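Local coordinates for protein cysteine synthase (PDB 5XEM) that probably makes L-cysteine from O-acetyl-L-serine and sulfide with the help of pyridoxal 5'-phosphate, and also releases hydrogen sulfide from cysteine, at residues H220-M225 with D250-M255; D243-E248 with F275-D280. All coordinates share one frame; numbering follows the deposited sequence.

Interaction 1: residues H220-M225 with D250-M255; sequences HKIQGM and DDAFEM. With CA (calcium ion), chain J; PLP (pyridoxal-5'-phosphate), chain D; 85F ((2R)-2-azanyl-3-[(2R)-2-azanyl-3-oxidanyl-3-oxidanylidene-propyl]sulfanyl-propanoic acid), chain C.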
loop_
_atom_site.group_PDB
_atom_site.type_symbol
_atom_site.label_atom_id
_atom_site.label_comp_id
_atom_site.label_asym_id
_atom_site.label_seq_id
_atom_site.Cartn_x
_atom_site.Cartn_y
_atom_site.Cartn_z
ATOM N N HIS A 220 -20.982 -5.259 14.684
ATOM C CA HIS A 220 -20.249 -6.127 13.761
ATOM C C HIS A 220 -18.812 -5.671 13.722
ATOM O O HIS A 220 -18.483 -4.569 14.179
ATOM C CB HIS A 220 -20.866 -6.090 12.356
ATOM C CG HIS A 220 -20.623 -4.789 11.641
ATOM N ND1 HIS A 220 -19.542 -4.593 10.843
ATOM C CD2 HIS A 220 -21.340 -3.590 11.637
ATOM C CE1 HIS A 220 -19.556 -3.314 10.392
ATOM N NE2 HIS A 220 -20.653 -2.712 10.862
ATOM N N LYS A 221 -17.954 -6.545 13.210
ATOM C CA LYS A 221 -16.496 -6.314 13.184
ATOM C C LYS A 221 -15.972 -6.081 11.760
ATOM O O LYS A 221 -14.741 -6.054 11.546
ATOM C CB LYS A 221 -15.775 -7.516 13.803
ATOM C CG LYS A 221 -16.184 -7.795 15.242
ATOM C CD LYS A 221 -15.468 -8.995 15.842
ATOM C CE LYS A 221 -15.987 -9.278 17.244
ATOM N NZ LYS A 221 -15.405 -10.536 17.786
ATOM N N ILE A 222 -16.865 -5.931 10.788
ATOM C CA ILE A 222 -16.430 -5.787 9.384
ATOM C C ILE A 222 -16.221 -4.294 9.148
ATOM O O ILE A 222 -17.080 -3.588 8.592
ATOM C CB ILE A 222 -17.406 -6.403 8.367
ATOM C CG1 ILE A 222 -17.772 -7.852 8.777
ATOM C CG2 ILE A 222 -16.832 -6.321 6.950
ATOM C CD1 ILE A 222 -18.828 -8.509 7.906
ATOM N N GLN A 223 -15.061 -3.818 9.593
ATOM C CA GLN A 223 -14.771 -2.381 9.603
ATOM C C GLN A 223 -14.974 -1.715 8.256
ATOM O O GLN A 223 -14.485 -2.212 7.236
ATOM C CB GLN A 223 -13.347 -2.127 10.111
ATOM C CG GLN A 223 -13.094 -2.610 11.520
ATOM C CD GLN A 223 -11.709 -2.228 12.043
ATOM O OE1 GLN A 223 -11.220 -1.101 11.808
ATOM N NE2 GLN A 223 -11.075 -3.156 12.777
ATOM N N GLY A 224 -15.680 -0.574 8.246
ATOM C CA GLY A 224 -15.976 0.136 7.000
ATOM C C GLY A 224 -17.356 -0.216 6.452
ATOM O O GLY A 224 -18.060 0.631 5.852
ATOM N N MET A 225 -17.780 -1.453 6.660
ATOM C CA MET A 225 -19.125 -1.833 6.184
ATOM C C MET A 225 -20.160 -1.545 7.289
ATOM O O MET A 225 -19.810 -1.150 8.405
ATOM C CB MET A 225 -19.139 -3.289 5.748
ATOM C CG MET A 225 -18.674 -3.489 4.317
ATOM S SD MET A 225 -18.414 -5.200 3.834
ATOM C CE MET A 225 -20.076 -5.859 4.168
ATOM N N ASP A 250 -16.938 -13.796 11.640
ATOM C CA ASP A 250 -15.902 -14.832 11.650
ATOM C C ASP A 250 -15.515 -15.258 10.244
ATOM O O ASP A 250 -14.331 -15.412 9.942
ATOM C CB ASP A 250 -16.257 -16.048 12.586
ATOM C CG ASP A 250 -17.626 -16.743 12.270
ATOM O OD1 ASP A 250 -18.383 -16.278 11.375
ATOM O OD2 ASP A 250 -17.936 -17.769 12.929
ATOM N N ASP A 251 -16.494 -15.420 9.369
ATOM C CA ASP A 251 -16.243 -15.811 7.983
ATOM C C ASP A 251 -15.451 -14.736 7.212
ATOM O O ASP A 251 -14.585 -15.071 6.387
ATOM C CB ASP A 251 -17.557 -16.088 7.256
ATOM C CG ASP A 251 -18.298 -17.290 7.805
ATOM O OD1 ASP A 251 -17.639 -18.183 8.394
ATOM O OD2 ASP A 251 -19.544 -17.340 7.649
ATOM N N ALA A 252 -15.723 -13.462 7.507
ATOM C CA ALA A 252 -14.985 -12.359 6.877
ATOM C C ALA A 252 -13.488 -12.417 7.242
ATOM O O ALA A 252 -12.643 -12.281 6.373
ATOM C CB ALA A 252 -15.588 -10.993 7.251
ATOM N N PHE A 253 -13.184 -12.609 8.523
ATOM C CA PHE A 253 -11.811 -12.736 8.978
ATOM C C PHE A 253 -11.161 -13.981 8.369
ATOM O O PHE A 253 -10.015 -13.934 7.901
ATOM C CB PHE A 253 -11.730 -12.772 10.509
ATOM C CG PHE A 253 -11.805 -11.408 11.143
ATOM C CD1 PHE A 253 -10.687 -10.587 11.176
ATOM C CD2 PHE A 253 -12.989 -10.927 11.648
ATOM C CE1 PHE A 253 -10.752 -9.313 11.727
ATOM C CE2 PHE A 253 -13.058 -9.662 12.212
ATOM C CZ PHE A 253 -11.954 -8.861 12.256
ATOM N N GLU A 254 -11.897 -15.087 8.356
ATOM C CA GLU A 254 -11.363 -16.327 7.797
ATOM C C GLU A 254 -10.969 -16.150 6.319
ATOM O O GLU A 254 -9.894 -16.595 5.881
ATOM C CB GLU A 254 -12.376 -17.465 7.980
ATOM C CG GLU A 254 -11.887 -18.798 7.431
ATOM C CD GLU A 254 -12.761 -19.992 7.822
ATOM O OE1 GLU A 254 -13.433 -19.948 8.878
ATOM O OE2 GLU A 254 -12.745 -20.984 7.059
ATOM N N MET A 255 -11.829 -15.494 5.549
ATOM C CA MET A 255 -11.603 -15.313 4.132
ATOM C C MET A 255 -10.523 -14.249 3.868
ATOM O O MET A 255 -9.780 -14.379 2.909
ATOM C CB MET A 255 -12.915 -14.962 3.425
ATOM C CG MET A 255 -12.910 -15.164 1.928
ATOM S SD MET A 255 -12.298 -16.773 1.347
ATOM C CE MET A 255 -12.936 -17.875 2.608
HETATM CA CA CA J . -20.188 -18.079 11.719
HETATM N N1 PLP D . -14.927 -1.351 3.127
HETATM C C2 PLP D . -14.176 -0.436 3.760
HETATM C C2A PLP D . -12.798 -0.825 4.300
HETATM C C3 PLP D . -14.625 0.887 3.916
HETATM O O3 PLP D . -13.840 1.798 4.545
HETATM C C4 PLP D . -15.873 1.259 3.424
HETATM C C4A PLP D . -16.401 2.676 3.576
HETATM C C5 PLP D . -16.628 0.279 2.765
HETATM C C6 PLP D . -16.118 -1.010 2.629
HETATM C C5A PLP D . -17.992 0.561 2.174
HETATM O O4P PLP D . -17.858 1.410 0.978
HETATM P P PLP D . -19.014 2.446 0.499
HETATM O O1P PLP D . -18.703 2.922 -0.809
HETATM O O2P PLP D . -19.034 3.452 1.542
HETATM O O3P PLP D . -20.264 1.644 0.596
HETATM N N 85F C . -16.079 3.272 4.716
HETATM C CA 85F C . -16.583 4.626 5.027
HETATM C CB 85F C . -17.710 4.553 6.080
HETATM S SG 85F C . -19.226 3.854 5.474
HETATM C CD 85F C . -20.421 3.983 6.823
HETATM C CE 85F C . -20.034 3.210 8.111
HETATM N NZ2 85F C . -19.651 1.822 7.820
HETATM C CZ1 85F C . -21.280 3.199 9.038
HETATM O OH1 85F C . -21.199 2.446 10.055
HETATM O OH2 85F C . -22.296 3.897 8.761
HETATM C C 85F C . -15.470 5.523 5.525
HETATM O OXT 85F C . -14.314 5.227 5.187
HETATM O O 85F C . -15.798 6.529 6.204
HETATM O O HOH W 1 -18.426 -19.791 10.450
HETATM O O HOH W 2 -20.959 -18.335 9.562
#
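The ring of F253 meets the loop with its edge: K221 CB lies in the ring plane, 3.8 Å from F253 CE2, so the lysine touches through its root while its extended chain runs away from the helix. The other flat group, the H220 imidazole, has I222 CA at its edge. Its ND1 accepts the I222 amide, N to ND1 3.0 Å, along a bent path (139°) tilted 18° from the ring plane, and this ties H220 to the backbone two residues on.

I222 and A252 make the buried part of the contact. With CG1 beside the backbone N (chi1 -50°), the CG1–CD1 arm of I222 lies against A252, and I222 CG1 is 4.1 Å from A252 CB. In the first turn of helix 249-263, D250 grips a calcium ion with both carboxylate oxygens, OD1 and OD2 each 2.6 Å from the metal. D251 is second shell, accepting one calcium-bound water on each of its oxygens.

At the other end of 220-225, a type II turn from I222 to M225, with G224 at positive phi, is closed by M225 N to I222 O at 3.0 Å. It presents the G224 carbonyl to the ligands: G224 O takes NZ2, the distal amine of the lanthionine away from the Schiff-base nitrogen, at 2.8 Å and sits 3.3 Å from PLP C4, while M225 O accepts the same amine more weakly. A helix-anchored loop thus forms one wall of the cofactor and substrate pocket, in the fold-type II PLP enzyme architecture of the cysteine synthase family.

Interaction 2: residues D243-E248 with F275-D280; sequences DILVCE and FKAALD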
loop_
_atom_site.group_PDB
_atom_site.type_symbol
_atom_site.label_atom_id
_atom_site.label_comp_id
_atom_site.label_asym_id
_atom_site.label_seq_id
_atom_site.Cartn_x
_atom_site.Cartn_y
_atom_site.Cartn_z
ATOM N N ASP A 243 -30.139 -8.842 -5.178
ATOM C CA ASP A 243 -30.426 -9.484 -3.899
ATOM C C ASP A 243 -29.494 -8.772 -2.904
ATOM O O ASP A 243 -28.618 -8.034 -3.336
ATOM C CB ASP A 243 -30.084 -10.976 -3.961
ATOM C CG ASP A 243 -30.757 -11.799 -2.870
ATOM O OD1 ASP A 243 -31.522 -11.231 -2.059
ATOM O OD2 ASP A 243 -30.501 -13.013 -2.820
ATOM N N ILE A 244 -29.709 -8.950 -1.613
ATOM C CA ILE A 244 -28.791 -8.445 -0.573
ATOM C C ILE A 244 -28.013 -9.651 -0.060
ATOM O O ILE A 244 -28.602 -10.633 0.384
ATOM C CB ILE A 244 -29.524 -7.833 0.627
ATOM C CG1 ILE A 244 -30.599 -6.811 0.209
ATOM C CG2 ILE A 244 -28.507 -7.253 1.611
ATOM C CD1 ILE A 244 -30.125 -5.602 -0.569
ATOM N N LEU A 245 -26.688 -9.589 -0.116
ATOM C CA LEU A 245 -25.845 -10.654 0.398
ATOM C C LEU A 245 -25.303 -10.209 1.750
ATOM O O LEU A 245 -25.243 -9.008 2.039
ATOM C CB LEU A 245 -24.705 -10.963 -0.563
ATOM C CG LEU A 245 -25.114 -11.222 -2.026
ATOM C CD1 LEU A 245 -23.884 -11.472 -2.887
ATOM C CD2 LEU A 245 -26.100 -12.380 -2.111
ATOM N N VAL A 246 -24.951 -11.190 2.565
ATOM C CA VAL A 246 -24.411 -10.940 3.875
ATOM C C VAL A 246 -23.175 -11.771 4.166
ATOM O O VAL A 246 -22.906 -12.769 3.494
ATOM C CB VAL A 246 -25.458 -11.204 4.975
ATOM C CG1 VAL A 246 -26.712 -10.383 4.715
ATOM C CG2 VAL A 246 -25.768 -12.710 5.093
ATOM N N CYS A 247 -22.450 -11.366 5.211
ATOM C CA CYS A 247 -21.332 -12.137 5.724
ATOM C C CYS A 247 -21.211 -11.966 7.233
ATOM O O CYS A 247 -21.299 -10.862 7.753
ATOM C CB CYS A 247 -20.036 -11.711 5.053
ATOM S SG CYS A 247 -18.631 -12.786 5.431
ATOM N N GLU A 248 -21.032 -13.079 7.929
ATOM C CA GLU A 248 -20.738 -13.078 9.364
ATOM C C GLU A 248 -19.304 -12.601 9.642
ATOM O O GLU A 248 -18.416 -12.743 8.817
ATOM C CB GLU A 248 -20.971 -14.474 9.968
ATOM C CG GLU A 248 -22.414 -14.993 9.831
ATOM C CD GLU A 248 -23.378 -14.459 10.897
ATOM O OE1 GLU A 248 -22.978 -13.661 11.771
ATOM O OE2 GLU A 248 -24.562 -14.862 10.873
ATOM N N PHE A 275 -15.664 -10.997 -0.572
ATOM C CA PHE A 275 -15.162 -12.145 -1.277
ATOM C C PHE A 275 -15.877 -13.411 -0.800
ATOM O O PHE A 275 -16.216 -14.260 -1.597
ATOM C CB PHE A 275 -13.646 -12.309 -1.104
ATOM C CG PHE A 275 -13.071 -13.341 -2.004
ATOM C CD1 PHE A 275 -12.834 -13.049 -3.334
ATOM C CD2 PHE A 275 -12.813 -14.621 -1.541
ATOM C CE1 PHE A 275 -12.326 -14.009 -4.175
ATOM C CE2 PHE A 275 -12.309 -15.598 -2.387
ATOM C CZ PHE A 275 -12.064 -15.285 -3.705
ATOM N N LYS A 276 -16.133 -13.523 0.490
ATOM C CA LYS A 276 -16.839 -14.697 1.019
ATOM C C LYS A 276 -18.264 -14.753 0.455
ATOM O O LYS A 276 -18.740 -15.815 0.034
ATOM C CB LYS A 276 -16.829 -14.662 2.549
ATOM C CG LYS A 276 -17.794 -15.620 3.217
ATOM C CD LYS A 276 -17.496 -17.078 2.934
ATOM C CE LYS A 276 -18.459 -17.943 3.746
ATOM N NZ LYS A 276 -18.679 -19.247 3.064
ATOM N N ALA A 277 -18.926 -13.605 0.414
ATOM C CA ALA A 277 -20.267 -13.512 -0.156
ATOM C C ALA A 277 -20.227 -13.888 -1.634
ATOM O O ALA A 277 -21.157 -14.538 -2.153
ATOM C CB ALA A 277 -20.824 -12.111 0.017
ATOM N N ALA A 278 -19.160 -13.494 -2.327
ATOM C CA ALA A 278 -18.999 -13.839 -3.742
ATOM C C ALA A 278 -18.780 -15.313 -3.951
ATOM O O ALA A 278 -19.266 -15.872 -4.945
ATOM C CB ALA A 278 -17.855 -13.065 -4.385
ATOM N N LEU A 279 -18.014 -15.926 -3.059
ATOM C CA LEU A 279 -17.766 -17.366 -3.132
ATOM C C LEU A 279 -19.046 -18.131 -2.876
ATOM O O LEU A 279 -19.287 -19.119 -3.532
ATOM C CB LEU A 279 -16.743 -17.798 -2.111
ATOM C CG LEU A 279 -15.284 -17.775 -2.513
ATOM C CD1 LEU A 279 -14.446 -18.457 -1.425
ATOM C CD2 LEU A 279 -15.062 -18.498 -3.832
ATOM N N ASP A 280 -19.852 -17.683 -1.911
ATOM C CA ASP A 280 -21.145 -18.312 -1.641
ATOM C C ASP A 280 -22.053 -18.201 -2.850
ATOM O O ASP A 280 -22.716 -19.174 -3.220
ATOM C CB ASP A 280 -21.849 -17.660 -0.457
ATOM C CG ASP A 280 -21.207 -17.960 0.850
ATOM O OD1 ASP A 280 -20.323 -18.843 0.903
ATOM O OD2 ASP A 280 -21.592 -17.317 1.849
HETATM O O HOH W 3 -21.367 -15.157 3.673
#
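L245 and A277 make the apolar part of this contact, with L245 CB 4.1 Å from A277 CB. The alanine methyl is also 4.1 Å from V246 O, so it sits against both a leucine side chain and the strand backbone. The small alanine is consistent with the close approach of the two elements: CA of C247 and CA of A277 are 6.1 Å apart, and the axes of strand 245-247 and helix 275-280 approach to 7.7 Å while their directions diverge by 123°.

The sulfur contact follows. C247 carries SG anti to its backbone N (chi1 -171°), which sends it over the aliphatic root of K276, 3.7 Å from K276 CG. Around the same sulfur, A252 of the following helix adds to the packing.

The salt bridge lies within the helix. K276 bends at chi2 (63°), turning its chain away from the strand and toward the residue one helical turn on, where K276 NZ bonds D280 OD1 at 2.7 Å, using the syn lone pair of that oxygen. The other oxygen serves the water link: one water donates to V246 O and to D280 OD2, so the carboxylate reaches the strand indirectly.

L245 and C247 meanwhile hydrogen-bond through their backbones to strand 200-206 and the residue just after it, A207, fixing the edge strand in the sheet while the helix covers it.

Taken together, the elements meet through the alanine methyl, the leucine CB and the cysteine sulfur, and the water satisfies a carbonyl that faces the helix. The lysine and the water each occupy one oxygen of D280, which would help keep its carboxylate ionised.

In the fold
From the N terminus the segments come in the order 220-225, 243-248, 250-255, 275-280, so interactions 1 and 2 cross rather than nest. Interaction 1 closes a loop of 24 intervening residues, mostly irregular chain that leads into strand 245-247, whereas interaction 2 closes one of 26 that is mostly helix. Strand 245-247, at the edge of the six-stranded sheet, runs straight on into helix 249-263, and helix 269-284 follows that. The two contacts meet where I222 packs on the C247 backbone and M255 on F275 and L279. Together they tie the ligand-facing loop and two successive helices to the edge of the sheet.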